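Uncharacterized protein (PDB 4ECO) is of unknown function but, as a leucine-rich repeat protein, probably serves in protein binding. Local coordinates at residues Phe448-Phe453 / Glu482-Thr487; Asn394-Lys399 / Ser405-Ser410; Asn475-Glu480 / Thr510-Leu515. All coordinates share one frame; numbering follows the deposited sequence.

Contact 1 (Phe448-Phe453 / Glu482-Thr487); sequences FPKELF and ENFKNT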
ATOM      1  N   PHE A 448      11.172 -20.639  17.141  1.00 48.13           N
ATOM      2  CA  PHE A 448      10.744 -19.292  17.531  1.00 47.46           C
ATOM      3  C   PHE A 448      11.821 -18.257  17.209  1.00 53.29           C
ATOM      4  O   PHE A 448      12.980 -18.472  17.560  1.00 54.50           O
ATOM      5  CB  PHE A 448      10.379 -19.236  19.010  1.00 48.95           C
ATOM      6  CG  PHE A 448       9.746 -17.927  19.434  1.00 49.75           C
ATOM      7  CD1 PHE A 448       8.396 -17.686  19.221  1.00 52.06           C
ATOM      8  CD2 PHE A 448      10.496 -16.945  20.064  1.00 51.67           C
ATOM      9  CE1 PHE A 448       7.817 -16.484  19.615  1.00 51.93           C
ATOM     10  CE2 PHE A 448       9.917 -15.740  20.445  1.00 53.21           C
ATOM     11  CZ  PHE A 448       8.586 -15.517  20.218  1.00 50.29           C
ATOM     12  N   PRO A 449      11.455 -17.127  16.558  1.00 49.76           N
ATOM     13  CA  PRO A 449      12.481 -16.113  16.201  1.00 50.25           C
ATOM     14  C   PRO A 449      12.944 -15.259  17.409  1.00 51.81           C
ATOM     15  O   PRO A 449      12.680 -14.055  17.490  1.00 50.77           O
ATOM     16  CB  PRO A 449      11.777 -15.262  15.130  1.00 51.40           C
ATOM     17  CG  PRO A 449      10.309 -15.398  15.439  1.00 54.48           C
ATOM     18  CD  PRO A 449      10.106 -16.748  16.080  1.00 49.89           C
ATOM     19  N   LYS A 450      13.704 -15.898  18.319  1.00 48.37           N
ATOM     20  CA  LYS A 450      14.244 -15.337  19.564  1.00 48.22           C
ATOM     21  C   LYS A 450      15.115 -14.108  19.303  1.00 54.09           C
ATOM     22  O   LYS A 450      15.090 -13.166  20.097  1.00 56.34           O
ATOM     23  CB  LYS A 450      15.069 -16.410  20.325  1.00 49.79           C
ATOM     24  CG  LYS A 450      15.690 -15.911  21.639  1.00 49.68           C
ATOM     25  CD  LYS A 450      16.405 -16.983  22.475  1.00 50.14           C
ATOM     26  CE  LYS A 450      17.139 -16.363  23.641  1.00 45.19           C
ATOM     27  NZ  LYS A 450      17.548 -17.366  24.655  1.00 54.50           N
ATOM     28  N   GLU A 451      15.880 -14.122  18.202  1.00 49.23           N
ATOM     29  CA  GLU A 451      16.804 -13.054  17.832  1.00 49.10           C
ATOM     30  C   GLU A 451      16.082 -11.694  17.636  1.00 50.78           C
ATOM     31  O   GLU A 451      16.735 -10.661  17.670  1.00 51.51           O
ATOM     32  CB  GLU A 451      17.596 -13.431  16.578  1.00 50.92           C
ATOM     33  CG  GLU A 451      18.474 -14.665  16.740  1.00 56.79           C
ATOM     34  CD  GLU A 451      17.868 -16.036  16.474  1.00 80.12           C
ATOM     35  OE1 GLU A 451      16.644 -16.141  16.215  1.00 69.02           O
ATOM     36  OE2 GLU A 451      18.650 -17.015  16.504  1.00 75.64           O
ATOM     37  N   LEU A 452      14.753 -11.680  17.495  1.00 45.37           N
ATOM     38  CA  LEU A 452      14.011 -10.424  17.394  1.00 43.85           C
ATOM     39  C   LEU A 452      13.989  -9.736  18.735  1.00 47.99           C
ATOM     40  O   LEU A 452      14.117  -8.516  18.824  1.00 47.33           O
ATOM     41  CB  LEU A 452      12.564 -10.677  16.912  1.00 42.45           C
ATOM     42  CG  LEU A 452      12.346 -10.967  15.429  1.00 45.97           C
ATOM     43  CD1 LEU A 452      10.925 -11.422  15.194  1.00 44.95           C
ATOM     44  CD2 LEU A 452      12.632  -9.734  14.577  1.00 46.28           C
ATOM     45  N   PHE A 453      13.863 -10.553  19.790  1.00 44.93           N
ATOM     46  CA  PHE A 453      13.752 -10.143  21.178  1.00 44.51           C
ATOM     47  C   PHE A 453      15.137  -9.964  21.815  1.00 49.29           C
ATOM     48  O   PHE A 453      15.331  -8.969  22.525  1.00 51.59           O
ATOM     49  CB  PHE A 453      12.893 -11.172  21.950  1.00 46.01           C
ATOM     50  CG  PHE A 453      11.506 -11.268  21.342  1.00 47.23           C
ATOM     51  CD1 PHE A 453      10.537 -10.303  21.616  1.00 50.77           C
ATOM     52  CD2 PHE A 453      11.205 -12.252  20.402  1.00 48.63           C
ATOM     53  CE1 PHE A 453       9.283 -10.350  20.997  1.00 50.29           C
ATOM     54  CE2 PHE A 453       9.952 -12.288  19.777  1.00 49.87           C
ATOM     55  CZ  PHE A 453       9.004 -11.340  20.074  1.00 47.74           C
ATOM     56  N   GLU A 482      18.189 -13.620  32.724  1.00 69.72           N
ATOM     57  CA  GLU A 482      18.033 -12.209  32.383  1.00 69.65           C
ATOM     58  C   GLU A 482      16.975 -12.021  31.286  1.00 71.33           C
ATOM     59  O   GLU A 482      16.915 -12.796  30.324  1.00 71.06           O
ATOM     60  CB  GLU A 482      19.389 -11.575  31.974  1.00 72.66           C
ATOM     61  CG  GLU A 482      20.008 -11.982  30.640  1.00 89.39           C
ATOM     62  CD  GLU A 482      21.416 -12.563  30.670  1.00117.82           C
ATOM     63  OE1 GLU A 482      21.704 -13.421  31.539  1.00108.15           O
ATOM     64  OE2 GLU A 482      22.210 -12.203  29.772  1.00117.30           O
ATOM     65  N   ASN A 483      16.119 -11.002  31.460  1.00 64.98           N
ATOM     66  CA  ASN A 483      15.091 -10.637  30.478  1.00 62.14           C
ATOM     67  C   ASN A 483      15.671  -9.688  29.466  1.00 63.66           C
ATOM     68  O   ASN A 483      16.699  -9.077  29.746  1.00 65.22           O
ATOM     69  CB  ASN A 483      13.879  -9.995  31.143  1.00 60.06           C
ATOM     70  CG  ASN A 483      12.831 -10.952  31.605  1.00 67.69           C
ATOM     71  OD1 ASN A 483      12.498 -11.912  30.927  1.00 62.49           O
ATOM     72  ND2 ASN A 483      12.221 -10.653  32.734  1.00 59.51           N
ATOM     73  N   PHE A 484      15.041  -9.542  28.302  1.00 56.98           N
ATOM     74  CA  PHE A 484      15.597  -8.606  27.325  1.00 56.14           C
ATOM     75  C   PHE A 484      15.019  -7.209  27.550  1.00 58.61           C
ATOM     76  O   PHE A 484      13.945  -7.059  28.148  1.00 58.70           O
ATOM     77  CB  PHE A 484      15.376  -9.080  25.882  1.00 56.51           C
ATOM     78  CG  PHE A 484      15.920 -10.459  25.595  1.00 57.64           C
ATOM     79  CD1 PHE A 484      17.223 -10.803  25.953  1.00 61.78           C
ATOM     80  CD2 PHE A 484      15.137 -11.412  24.958  1.00 57.98           C
ATOM     81  CE1 PHE A 484      17.723 -12.081  25.695  1.00 63.03           C
ATOM     82  CE2 PHE A 484      15.641 -12.683  24.685  1.00 61.32           C
ATOM     83  CZ  PHE A 484      16.930 -13.013  25.063  1.00 61.22           C
ATOM     84  N   LYS A 485      15.760  -6.196  27.085  1.00 53.14           N
ATOM     85  CA  LYS A 485      15.462  -4.775  27.223  1.00 52.69           C
ATOM     86  C   LYS A 485      13.976  -4.425  26.948  1.00 58.58           C
ATOM     87  O   LYS A 485      13.392  -3.693  27.752  1.00 61.36           O
ATOM     88  CB  LYS A 485      16.362  -3.946  26.272  1.00 54.09           C
ATOM     89  CG  LYS A 485      16.159  -2.427  26.355  1.00 61.56           C
ATOM     90  CD  LYS A 485      16.809  -1.639  25.206  1.00 67.23           C
ATOM     91  CE  LYS A 485      16.677  -0.140  25.413  1.00 74.77           C
ATOM     92  NZ  LYS A 485      15.715   0.510  24.470  1.00 84.08           N
ATOM     93  N   ASN A 486      13.376  -4.922  25.851  1.00 51.38           N
ATOM     94  CA  ASN A 486      12.049  -4.462  25.471  1.00 49.54           C
ATOM     95  C   ASN A 486      10.927  -5.517  25.428  1.00 52.41           C
ATOM     96  O   ASN A 486       9.829  -5.163  24.997  1.00 50.61           O
ATOM     97  CB  ASN A 486      12.144  -3.834  24.072  1.00 50.15           C
ATOM     98  CG  ASN A 486      12.766  -2.465  24.064  1.00 65.48           C
ATOM     99  OD1 ASN A 486      12.513  -1.630  24.938  1.00 65.94           O
ATOM    100  ND2 ASN A 486      13.538  -2.176  23.037  1.00 52.64           N
ATOM    101  N   THR A 487      11.143  -6.757  25.904  1.00 49.85           N
ATOM    102  CA  THR A 487      10.077  -7.778  25.866  1.00 48.88           C
ATOM    103  C   THR A 487       8.836  -7.365  26.703  1.00 52.76           C
ATOM    104  O   THR A 487       7.744  -7.870  26.443  1.00 52.42           O
ATOM    105  CB  THR A 487      10.581  -9.152  26.305  1.00 57.43           C
ATOM    106  OG1 THR A 487      11.407  -9.001  27.444  1.00 66.40           O
ATOM    107  CG2 THR A 487      11.373  -9.838  25.236  1.00 59.27           C
TER
HETATM  108  O   HOH W   1      13.635  -7.188  23.739  1.00 53.72           O
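Phe453 and Phe484 meet where two successive coils of the leucine-rich repeat solenoid lie against each other, and with Lys450 and Thr487 they make up the contact between 448-453 and 482-487. The better-buried part is the inner one: Phe453 and Thr487 are both buried, and Thr487 CG2 meets CB, CG and CD1 of Phe453. It approaches the Phe453 ring obliquely and comes within 3.7 Å of Phe453 CD1. The torsion of Thr487 (chi1 43°) explains this approach, since it sets CG2 beside the backbone N and carries OG1 to a different side. Phe484 joins the inner part to the outer. Its CG stands opposite the carbonyl carbon (chi1 -56°), and the ring lies along the carbonyl end of Phe453, in the short helix, with Phe484 CD2 3.8 Å from Phe453 CB. The carbonyl of Phe453 also packs on this residue, Phe453 O lying 3.4 Å from Phe484 CB.

On the outer side, where Lys450 and Phe484 are partly exposed, the lysine contributes a single carbon. Its extended chain crosses the Phe484 side chain at about a right angle and brings CE to the edge of the ring, in its plane, Lys450 CE lying 3.6 Å from Phe484 CZ. From CE the chain turns away from the ring, and NZ forms a salt bridge with Asp479 and hydrogen bonds with the carbonyl oxygens of Asn475 and Lys478, which fixes the end of the chain. With an alanine in place of Phe484, a gap would probably open beside Phe453 CB and Lys450 CE would lose the ring edge it meets. The polar link between the two segments is a water molecule, which donates to Phe453 O at 2.7 Å and accepts from Asn486 N at 3.1 Å.

Contact 2 (Asn394-Lys399 / Ser405-Ser410); sequences NIFDAK and SAIDFS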
ATOM      1  N   ASN A 394      18.527  -8.720   7.199  1.00 51.02           N
ATOM      2  CA  ASN A 394      19.233  -7.915   8.198  1.00 51.15           C
ATOM      3  C   ASN A 394      19.582  -6.514   7.622  1.00 52.21           C
ATOM      4  O   ASN A 394      20.757  -6.205   7.407  1.00 53.80           O
ATOM      5  CB  ASN A 394      20.492  -8.650   8.683  1.00 51.76           C
ATOM      6  CG  ASN A 394      21.053  -8.113   9.970  1.00 72.62           C
ATOM      7  OD1 ASN A 394      20.400  -7.352  10.704  1.00 64.24           O
ATOM      8  ND2 ASN A 394      22.265  -8.531  10.303  1.00 69.30           N
ATOM      9  N   ILE A 395      18.554  -5.678   7.394  1.00 44.28           N
ATOM     10  CA  ILE A 395      18.700  -4.335   6.819  1.00 43.95           C
ATOM     11  C   ILE A 395      18.107  -3.257   7.767  1.00 48.32           C
ATOM     12  O   ILE A 395      17.924  -2.087   7.375  1.00 46.22           O
ATOM     13  CB  ILE A 395      18.064  -4.243   5.383  1.00 45.96           C
ATOM     14  CG1 ILE A 395      16.532  -4.496   5.380  1.00 43.35           C
ATOM     15  CG2 ILE A 395      18.812  -5.142   4.358  1.00 48.22           C
ATOM     16  CD1 ILE A 395      15.844  -4.062   4.090  1.00 40.48           C
ATOM     17  N   PHE A 396      17.855  -3.653   9.021  1.00 47.36           N
ATOM     18  CA  PHE A 396      17.258  -2.774  10.023  1.00 47.87           C
ATOM     19  C   PHE A 396      18.135  -2.711  11.253  1.00 57.19           C
ATOM     20  O   PHE A 396      19.171  -3.388  11.298  1.00 59.35           O
ATOM     21  CB  PHE A 396      15.839  -3.262  10.401  1.00 47.50           C
ATOM     22  CG  PHE A 396      15.007  -3.711   9.228  1.00 46.69           C
ATOM     23  CD1 PHE A 396      14.373  -2.780   8.405  1.00 48.98           C
ATOM     24  CD2 PHE A 396      14.864  -5.063   8.940  1.00 48.09           C
ATOM     25  CE1 PHE A 396      13.607  -3.196   7.306  1.00 49.68           C
ATOM     26  CE2 PHE A 396      14.100  -5.484   7.843  1.00 51.65           C
ATOM     27  CZ  PHE A 396      13.473  -4.547   7.032  1.00 49.61           C
ATOM     28  N   ASP A 397      17.745  -1.871  12.237  1.00 54.75           N
ATOM     29  CA  ASP A 397      18.472  -1.760  13.495  1.00 56.09           C
ATOM     30  C   ASP A 397      17.493  -1.538  14.628  1.00 58.87           C
ATOM     31  O   ASP A 397      16.776  -0.538  14.640  1.00 58.06           O
ATOM     32  CB  ASP A 397      19.527  -0.637  13.458  1.00 59.64           C
ATOM     33  CG  ASP A 397      20.617  -0.732  14.520  1.00 78.99           C
ATOM     34  OD1 ASP A 397      20.463  -1.540  15.473  1.00 81.87           O
ATOM     35  OD2 ASP A 397      21.635  -0.018  14.389  1.00 86.77           O
ATOM     36  N   ALA A 398      17.478  -2.465  15.592  1.00 54.59           N
ATOM     37  CA  ALA A 398      16.631  -2.360  16.775  1.00 53.66           C
ATOM     38  C   ALA A 398      17.035  -1.132  17.588  1.00 59.62           C
ATOM     39  O   ALA A 398      16.184  -0.505  18.227  1.00 59.22           O
ATOM     40  CB  ALA A 398      16.744  -3.625  17.611  1.00 54.17           C
ATOM     41  N   LYS A 399      18.329  -0.753  17.497  1.00 57.82           N
ATOM     42  CA  LYS A 399      18.915   0.375  18.218  1.00 59.05           C
ATOM     43  C   LYS A 399      18.484   1.745  17.626  1.00 61.85           C
ATOM     44  O   LYS A 399      18.708   2.758  18.286  1.00 62.97           O
ATOM     45  CB  LYS A 399      20.459   0.280  18.259  1.00 63.58           C
ATOM     46  CG  LYS A 399      21.069  -1.057  18.706  1.00 75.30           C
ATOM     47  CD  LYS A 399      20.758  -1.503  20.136  1.00 81.30           C
ATOM     48  CE  LYS A 399      21.281  -2.890  20.455  1.00 90.04           C
ATOM     49  NZ  LYS A 399      20.505  -3.971  19.774  1.00 92.38           N
ATOM     50  N   SER A 405       5.913   1.546  12.444  1.00 42.98           N
ATOM     51  CA  SER A 405       4.620   1.049  12.929  1.00 42.64           C
ATOM     52  C   SER A 405       4.540  -0.484  12.787  1.00 47.88           C
ATOM     53  O   SER A 405       4.410  -1.166  13.803  1.00 49.87           O
ATOM     54  CB  SER A 405       3.454   1.717  12.199  1.00 44.59           C
ATOM     55  OG  SER A 405       3.081   2.971  12.759  1.00 53.03           O
ATOM     56  N   ALA A 406       4.657  -1.022  11.548  1.00 41.66           N
ATOM     57  CA  ALA A 406       4.556  -2.457  11.263  1.00 40.70           C
ATOM     58  C   ALA A 406       5.312  -2.852   9.995  1.00 45.28           C
ATOM     59  O   ALA A 406       5.356  -2.080   9.032  1.00 45.52           O
ATOM     60  CB  ALA A 406       3.090  -2.865  11.120  1.00 40.30           C
ATOM     61  N   ILE A 407       5.833  -4.081   9.963  1.00 41.21           N
ATOM     62  CA  ILE A 407       6.527  -4.615   8.793  1.00 41.23           C
ATOM     63  C   ILE A 407       5.848  -5.936   8.406  1.00 42.16           C
ATOM     64  O   ILE A 407       5.515  -6.752   9.270  1.00 42.32           O
ATOM     65  CB  ILE A 407       8.047  -4.734   9.038  1.00 46.61           C
ATOM     66  CG1 ILE A 407       8.809  -4.975   7.739  1.00 48.15           C
ATOM     67  CG2 ILE A 407       8.421  -5.728  10.163  1.00 49.55           C
ATOM     68  CD1 ILE A 407      10.169  -4.431   7.783  1.00 52.89           C
ATOM     69  N   ASP A 408       5.545  -6.095   7.115  1.00 36.53           N
ATOM     70  CA  ASP A 408       4.828  -7.278   6.656  1.00 33.68           C
ATOM     71  C   ASP A 408       5.758  -8.210   5.927  1.00 39.29           C
ATOM     72  O   ASP A 408       6.286  -7.862   4.857  1.00 39.88           O
ATOM     73  CB  ASP A 408       3.648  -6.876   5.764  1.00 33.17           C
ATOM     74  CG  ASP A 408       2.556  -7.928   5.596  1.00 40.87           C
ATOM     75  OD1 ASP A 408       2.840  -9.132   5.805  1.00 42.00           O
ATOM     76  OD2 ASP A 408       1.431  -7.554   5.216  1.00 44.83           O
ATOM     77  N   PHE A 409       5.984  -9.396   6.529  1.00 37.49           N
ATOM     78  CA  PHE A 409       6.776 -10.481   5.932  1.00 38.08           C
ATOM     79  C   PHE A 409       5.890 -11.719   5.680  1.00 42.50           C
ATOM     80  O   PHE A 409       6.416 -12.801   5.386  1.00 42.97           O
ATOM     81  CB  PHE A 409       7.979 -10.861   6.800  1.00 40.25           C
ATOM     82  CG  PHE A 409       9.054  -9.823   6.929  1.00 41.92           C
ATOM     83  CD1 PHE A 409       9.959  -9.606   5.899  1.00 44.87           C
ATOM     84  CD2 PHE A 409       9.225  -9.124   8.117  1.00 44.92           C
ATOM     85  CE1 PHE A 409      10.973  -8.655   6.028  1.00 46.96           C
ATOM     86  CE2 PHE A 409      10.238  -8.173   8.247  1.00 48.78           C
ATOM     87  CZ  PHE A 409      11.103  -7.937   7.198  1.00 47.33           C
ATOM     88  N   SER A 410       4.541 -11.555   5.771  1.00 38.52           N
ATOM     89  CA  SER A 410       3.591 -12.665   5.593  1.00 37.87           C
ATOM     90  C   SER A 410       3.644 -13.258   4.159  1.00 42.66           C
ATOM     91  O   SER A 410       4.023 -12.577   3.200  1.00 44.76           O
ATOM     92  CB  SER A 410       2.161 -12.259   5.953  1.00 36.93           C
ATOM     93  OG  SER A 410       1.508 -11.436   5.006  1.00 35.99           O
TER
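A first torsion of -42° at Phe396 sets its CG opposite the carbonyl carbon, while Ile407, with CG1 trans to the backbone N (chi1 -167°), extends its chain to meet the ring from the opposite direction. Both point into the core of the leucine-rich repeat solenoid, where the loop 394-399 faces the strand 404-408 across the interior of a coil. The separation of the backbones supports this reading: the nearest CA atoms, those of Phe396 and Ile407, are 11.0 Å apart, so side chains alone span the distance.

The far end of the Phe396 ring does the touching. Ile407 CD1 reaches it obliquely, with Phe396 CZ as its nearest atom at 3.4 Å. Beside it, Phe396 CE2 lies 3.9 Å from Phe409 CZ and in the plane of the Phe409 ring, at its edge. All three residues are buried and the contact is wholly apolar. Each aromatic ring has a further partner in the preceding part of the chain, Phe396 against Phe375 and Phe409 against Phe384, with ring planes nearly parallel in each pair.

An Asx turn spans Asp408 to Ser410, around Phe409. Asp408 OD1 receives two bonds: Ser410 N approaches nearly in line with the C-O bond at 3.0 Å, and Ser410 OG donates to the syn lone pair at 2.8 Å.

Contact 3 (Asn475-Glu480 / Thr510-Leu515); sequences NSLKDE and TTLPYL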
ATOM      1  N   ASN A 475      13.806 -20.892  27.042  1.00 59.20           N
ATOM      2  CA  ASN A 475      14.322 -19.546  26.832  1.00 58.34           C
ATOM      3  C   ASN A 475      14.131 -19.098  25.381  1.00 61.00           C
ATOM      4  O   ASN A 475      15.040 -19.207  24.550  1.00 61.17           O
ATOM      5  CB  ASN A 475      15.775 -19.480  27.258  1.00 60.18           C
ATOM      6  CG  ASN A 475      15.947 -19.603  28.744  1.00 72.72           C
ATOM      7  OD1 ASN A 475      15.438 -18.793  29.520  1.00 72.02           O
ATOM      8  ND2 ASN A 475      16.679 -20.614  29.163  1.00 63.63           N
ATOM      9  N   SER A 476      12.919 -18.603  25.085  1.00 55.57           N
ATOM     10  CA  SER A 476      12.551 -18.142  23.759  1.00 54.04           C
ATOM     11  C   SER A 476      12.336 -16.635  23.736  1.00 58.90           C
ATOM     12  O   SER A 476      12.564 -16.015  22.700  1.00 59.28           O
ATOM     13  CB  SER A 476      11.297 -18.859  23.276  1.00 55.56           C
ATOM     14  OG  SER A 476      11.517 -20.245  23.063  1.00 62.51           O
ATOM     15  N   LEU A 477      11.895 -16.045  24.863  1.00 54.92           N
ATOM     16  CA  LEU A 477      11.643 -14.603  24.975  1.00 53.81           C
ATOM     17  C   LEU A 477      12.594 -13.952  25.989  1.00 60.62           C
ATOM     18  O   LEU A 477      12.535 -12.736  26.245  1.00 60.40           O
ATOM     19  CB  LEU A 477      10.190 -14.353  25.372  1.00 52.05           C
ATOM     20  CG  LEU A 477       9.177 -14.698  24.315  1.00 54.47           C
ATOM     21  CD1 LEU A 477       7.854 -15.032  24.941  1.00 54.06           C
ATOM     22  CD2 LEU A 477       9.040 -13.572  23.320  1.00 56.22           C
ATOM     23  N   LYS A 478      13.478 -14.780  26.556  1.00 58.26           N
ATOM     24  CA  LYS A 478      14.460 -14.360  27.543  1.00 58.98           C
ATOM     25  C   LYS A 478      15.656 -15.325  27.542  1.00 64.15           C
ATOM     26  O   LYS A 478      15.618 -16.363  26.864  1.00 63.72           O
ATOM     27  CB  LYS A 478      13.809 -14.273  28.944  1.00 60.17           C
ATOM     28  CG  LYS A 478      13.361 -15.604  29.572  1.00 60.09           C
ATOM     29  CD  LYS A 478      13.358 -15.450  31.101  1.00 66.09           C
ATOM     30  CE  LYS A 478      13.244 -16.731  31.891  1.00 67.99           C
ATOM     31  NZ  LYS A 478      14.491 -17.550  31.914  1.00 59.58           N
ATOM     32  N   ASP A 479      16.732 -14.936  28.263  1.00 60.63           N
ATOM     33  CA  ASP A 479      17.904 -15.770  28.577  1.00 60.16           C
ATOM     34  C   ASP A 479      17.651 -16.335  29.976  1.00 62.59           C
ATOM     35  O   ASP A 479      16.874 -15.744  30.723  1.00 61.25           O
ATOM     36  CB  ASP A 479      19.235 -14.988  28.464  1.00 62.05           C
ATOM     37  CG  ASP A 479      19.738 -14.699  27.047  1.00 61.42           C
ATOM     38  OD1 ASP A 479      19.226 -15.327  26.083  1.00 60.05           O
ATOM     39  OD2 ASP A 479      20.666 -13.879  26.907  1.00 61.53           O
ATOM     40  N   GLU A 480      18.249 -17.479  30.318  1.00 60.78           N
ATOM     41  CA  GLU A 480      18.023 -18.193  31.587  1.00 61.77           C
ATOM     42  C   GLU A 480      17.881 -17.276  32.813  1.00 69.04           C
ATOM     43  O   GLU A 480      16.927 -17.477  33.577  1.00 69.35           O
ATOM     44  CB  GLU A 480      19.133 -19.223  31.876  1.00 64.25           C
ATOM     45  CG  GLU A 480      18.786 -20.199  32.993  1.00 74.45           C
ATOM     46  CD  GLU A 480      17.606 -21.130  32.754  1.00 93.15           C
ATOM     47  OE1 GLU A 480      17.588 -21.802  31.696  1.00 86.82           O
ATOM     48  OE2 GLU A 480      16.728 -21.228  33.643  1.00 79.66           O
ATOM     49  N   THR A 510       6.388 -12.376  34.693  1.00 49.85           N
ATOM     50  CA  THR A 510       7.802 -12.152  34.994  1.00 49.83           C
ATOM     51  C   THR A 510       8.586 -11.679  33.752  1.00 53.76           C
ATOM     52  O   THR A 510       9.622 -11.027  33.882  1.00 53.17           O
ATOM     53  CB  THR A 510       8.432 -13.431  35.541  1.00 55.38           C
ATOM     54  OG1 THR A 510       8.379 -14.475  34.545  1.00 58.26           O
ATOM     55  CG2 THR A 510       7.819 -13.865  36.847  1.00 49.23           C
ATOM     56  N   THR A 511       8.117 -12.037  32.554  1.00 50.94           N
ATOM     57  CA  THR A 511       8.821 -11.663  31.330  1.00 51.25           C
ATOM     58  C   THR A 511       7.880 -10.777  30.457  1.00 51.60           C
ATOM     59  O   THR A 511       8.340  -9.756  29.923  1.00 50.31           O
ATOM     60  CB  THR A 511       9.340 -12.923  30.598  1.00 63.80           C
ATOM     61  OG1 THR A 511       8.247 -13.532  29.954  1.00 73.02           O
ATOM     62  CG2 THR A 511      10.002 -13.958  31.544  1.00 59.55           C
ATOM     63  N   LEU A 512       6.563 -11.146  30.385  1.00 45.07           N
ATOM     64  CA  LEU A 512       5.471 -10.462  29.662  1.00 41.67           C
ATOM     65  C   LEU A 512       4.474  -9.789  30.644  1.00 47.34           C
ATOM     66  O   LEU A 512       3.314 -10.224  30.735  1.00 47.52           O
ATOM     67  CB  LEU A 512       4.708 -11.471  28.773  1.00 39.49           C
ATOM     68  CG  LEU A 512       5.435 -12.193  27.666  1.00 41.14           C
ATOM     69  CD1 LEU A 512       4.474 -13.069  26.919  1.00 39.25           C
ATOM     70  CD2 LEU A 512       6.110 -11.227  26.717  1.00 39.95           C
ATOM     71  N   PRO A 513       4.888  -8.752  31.412  1.00 45.39           N
ATOM     72  CA  PRO A 513       3.971  -8.171  32.415  1.00 45.76           C
ATOM     73  C   PRO A 513       2.774  -7.406  31.862  1.00 50.09           C
ATOM     74  O   PRO A 513       1.852  -7.134  32.629  1.00 51.04           O
ATOM     75  CB  PRO A 513       4.868  -7.190  33.177  1.00 48.02           C
ATOM     76  CG  PRO A 513       5.952  -6.862  32.246  1.00 51.42           C
ATOM     77  CD  PRO A 513       6.216  -8.109  31.491  1.00 46.72           C
ATOM     78  N   TYR A 514       2.786  -7.042  30.571  1.00 46.71           N
ATOM     79  CA  TYR A 514       1.726  -6.224  30.007  1.00 46.35           C
ATOM     80  C   TYR A 514       0.957  -6.919  28.861  1.00 48.88           C
ATOM     81  O   TYR A 514       0.235  -6.236  28.130  1.00 47.38           O
ATOM     82  CB  TYR A 514       2.324  -4.896  29.519  1.00 48.31           C
ATOM     83  CG  TYR A 514       2.952  -4.127  30.653  1.00 52.40           C
ATOM     84  CD1 TYR A 514       2.166  -3.522  31.630  1.00 55.49           C
ATOM     85  CD2 TYR A 514       4.330  -4.054  30.790  1.00 53.97           C
ATOM     86  CE1 TYR A 514       2.741  -2.841  32.700  1.00 58.02           C
ATOM     87  CE2 TYR A 514       4.916  -3.381  31.856  1.00 56.18           C
ATOM     88  CZ  TYR A 514       4.119  -2.770  32.809  1.00 66.63           C
ATOM     89  OH  TYR A 514       4.699  -2.115  33.875  1.00 72.66           O
ATOM     90  N   LEU A 515       1.025  -8.273  28.771  1.00 44.28           N
ATOM     91  CA  LEU A 515       0.317  -9.024  27.740  1.00 42.33           C
ATOM     92  C   LEU A 515      -1.190  -8.691  27.753  1.00 44.82           C
ATOM     93  O   LEU A 515      -1.788  -8.654  28.823  1.00 43.99           O
ATOM     94  CB  LEU A 515       0.537 -10.529  27.921  1.00 42.18           C
ATOM     95  CG  LEU A 515      -0.065 -11.427  26.814  1.00 44.66           C
ATOM     96  CD1 LEU A 515       0.590 -11.170  25.475  1.00 42.98           C
ATOM     97  CD2 LEU A 515       0.002 -12.896  27.204  1.00 46.00           C
TER
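Apolar contacts alone join 475-480 to 510-515, and they occur at two places. In the interior of the leucine-rich repeat solenoid, Leu477 CD1 and Leu512 CD1 face each other at 4.4 Å, methyl to methyl, a fairly relaxed separation. Further out, Thr511 CG2 packs on the middle of the Lys478 chain, 3.7 Å from Lys478 CD, the two side chains crossing at about a right angle.

Hydrogen bonds shape the first segment from within. Lys478 starts out toward the 510-515 loop, but the bend at its end (chi4 74°) turns NZ back to its own turn. There Lys478 NZ donates to Asn475 OD1 at 2.9 Å, approaching almost in line with the C=O bond. Two backbone oxygens accept from it as well, Lys478 NZ lying 3.0 Å from Glu480 O and 3.2 Å from Asp479 O, in both cases above the carbonyl plane. Three oxygens thus grip the ammonium group and leave its aliphatic part for Thr511. The Asn475 amide is held at its other end too: Asn475 ND2 donates in the amide plane to Glu480 OE1 at 2.9 Å.

Around the contact, Asp506 OD2 accepts from the backbone N atoms of Ser476 and Leu477. The short strand 478-479 pairs antiparallel with 482-483, whose Asn483 touches both Lys478 and Thr511, while Leu512 and Leu515 rest on Ile493 of strand 492-494.

In the fold
The three contacts follow the winding of the solenoid along the same side of the chain's centre. Contacts 1 and 3 are closely coupled: their centres are 8 Å apart and their segments alternate in sequence. A probable hydrogen bond from Asn483 ND2 to Thr510 O (2.9 Å) joins them, and Phe484 CD2 packs on Leu477 O at 3.2 Å. Contact 2 closes earlier in the chain. Its centre lies 15 Å from that of contact 1, with nearest atoms about 6 Å apart, and 21 Å from that of contact 3, with nearest atoms about 12 Å apart; it touches neither. The sodium ion is bound by Glu117 and Ser192, which belong to none of the three contacts.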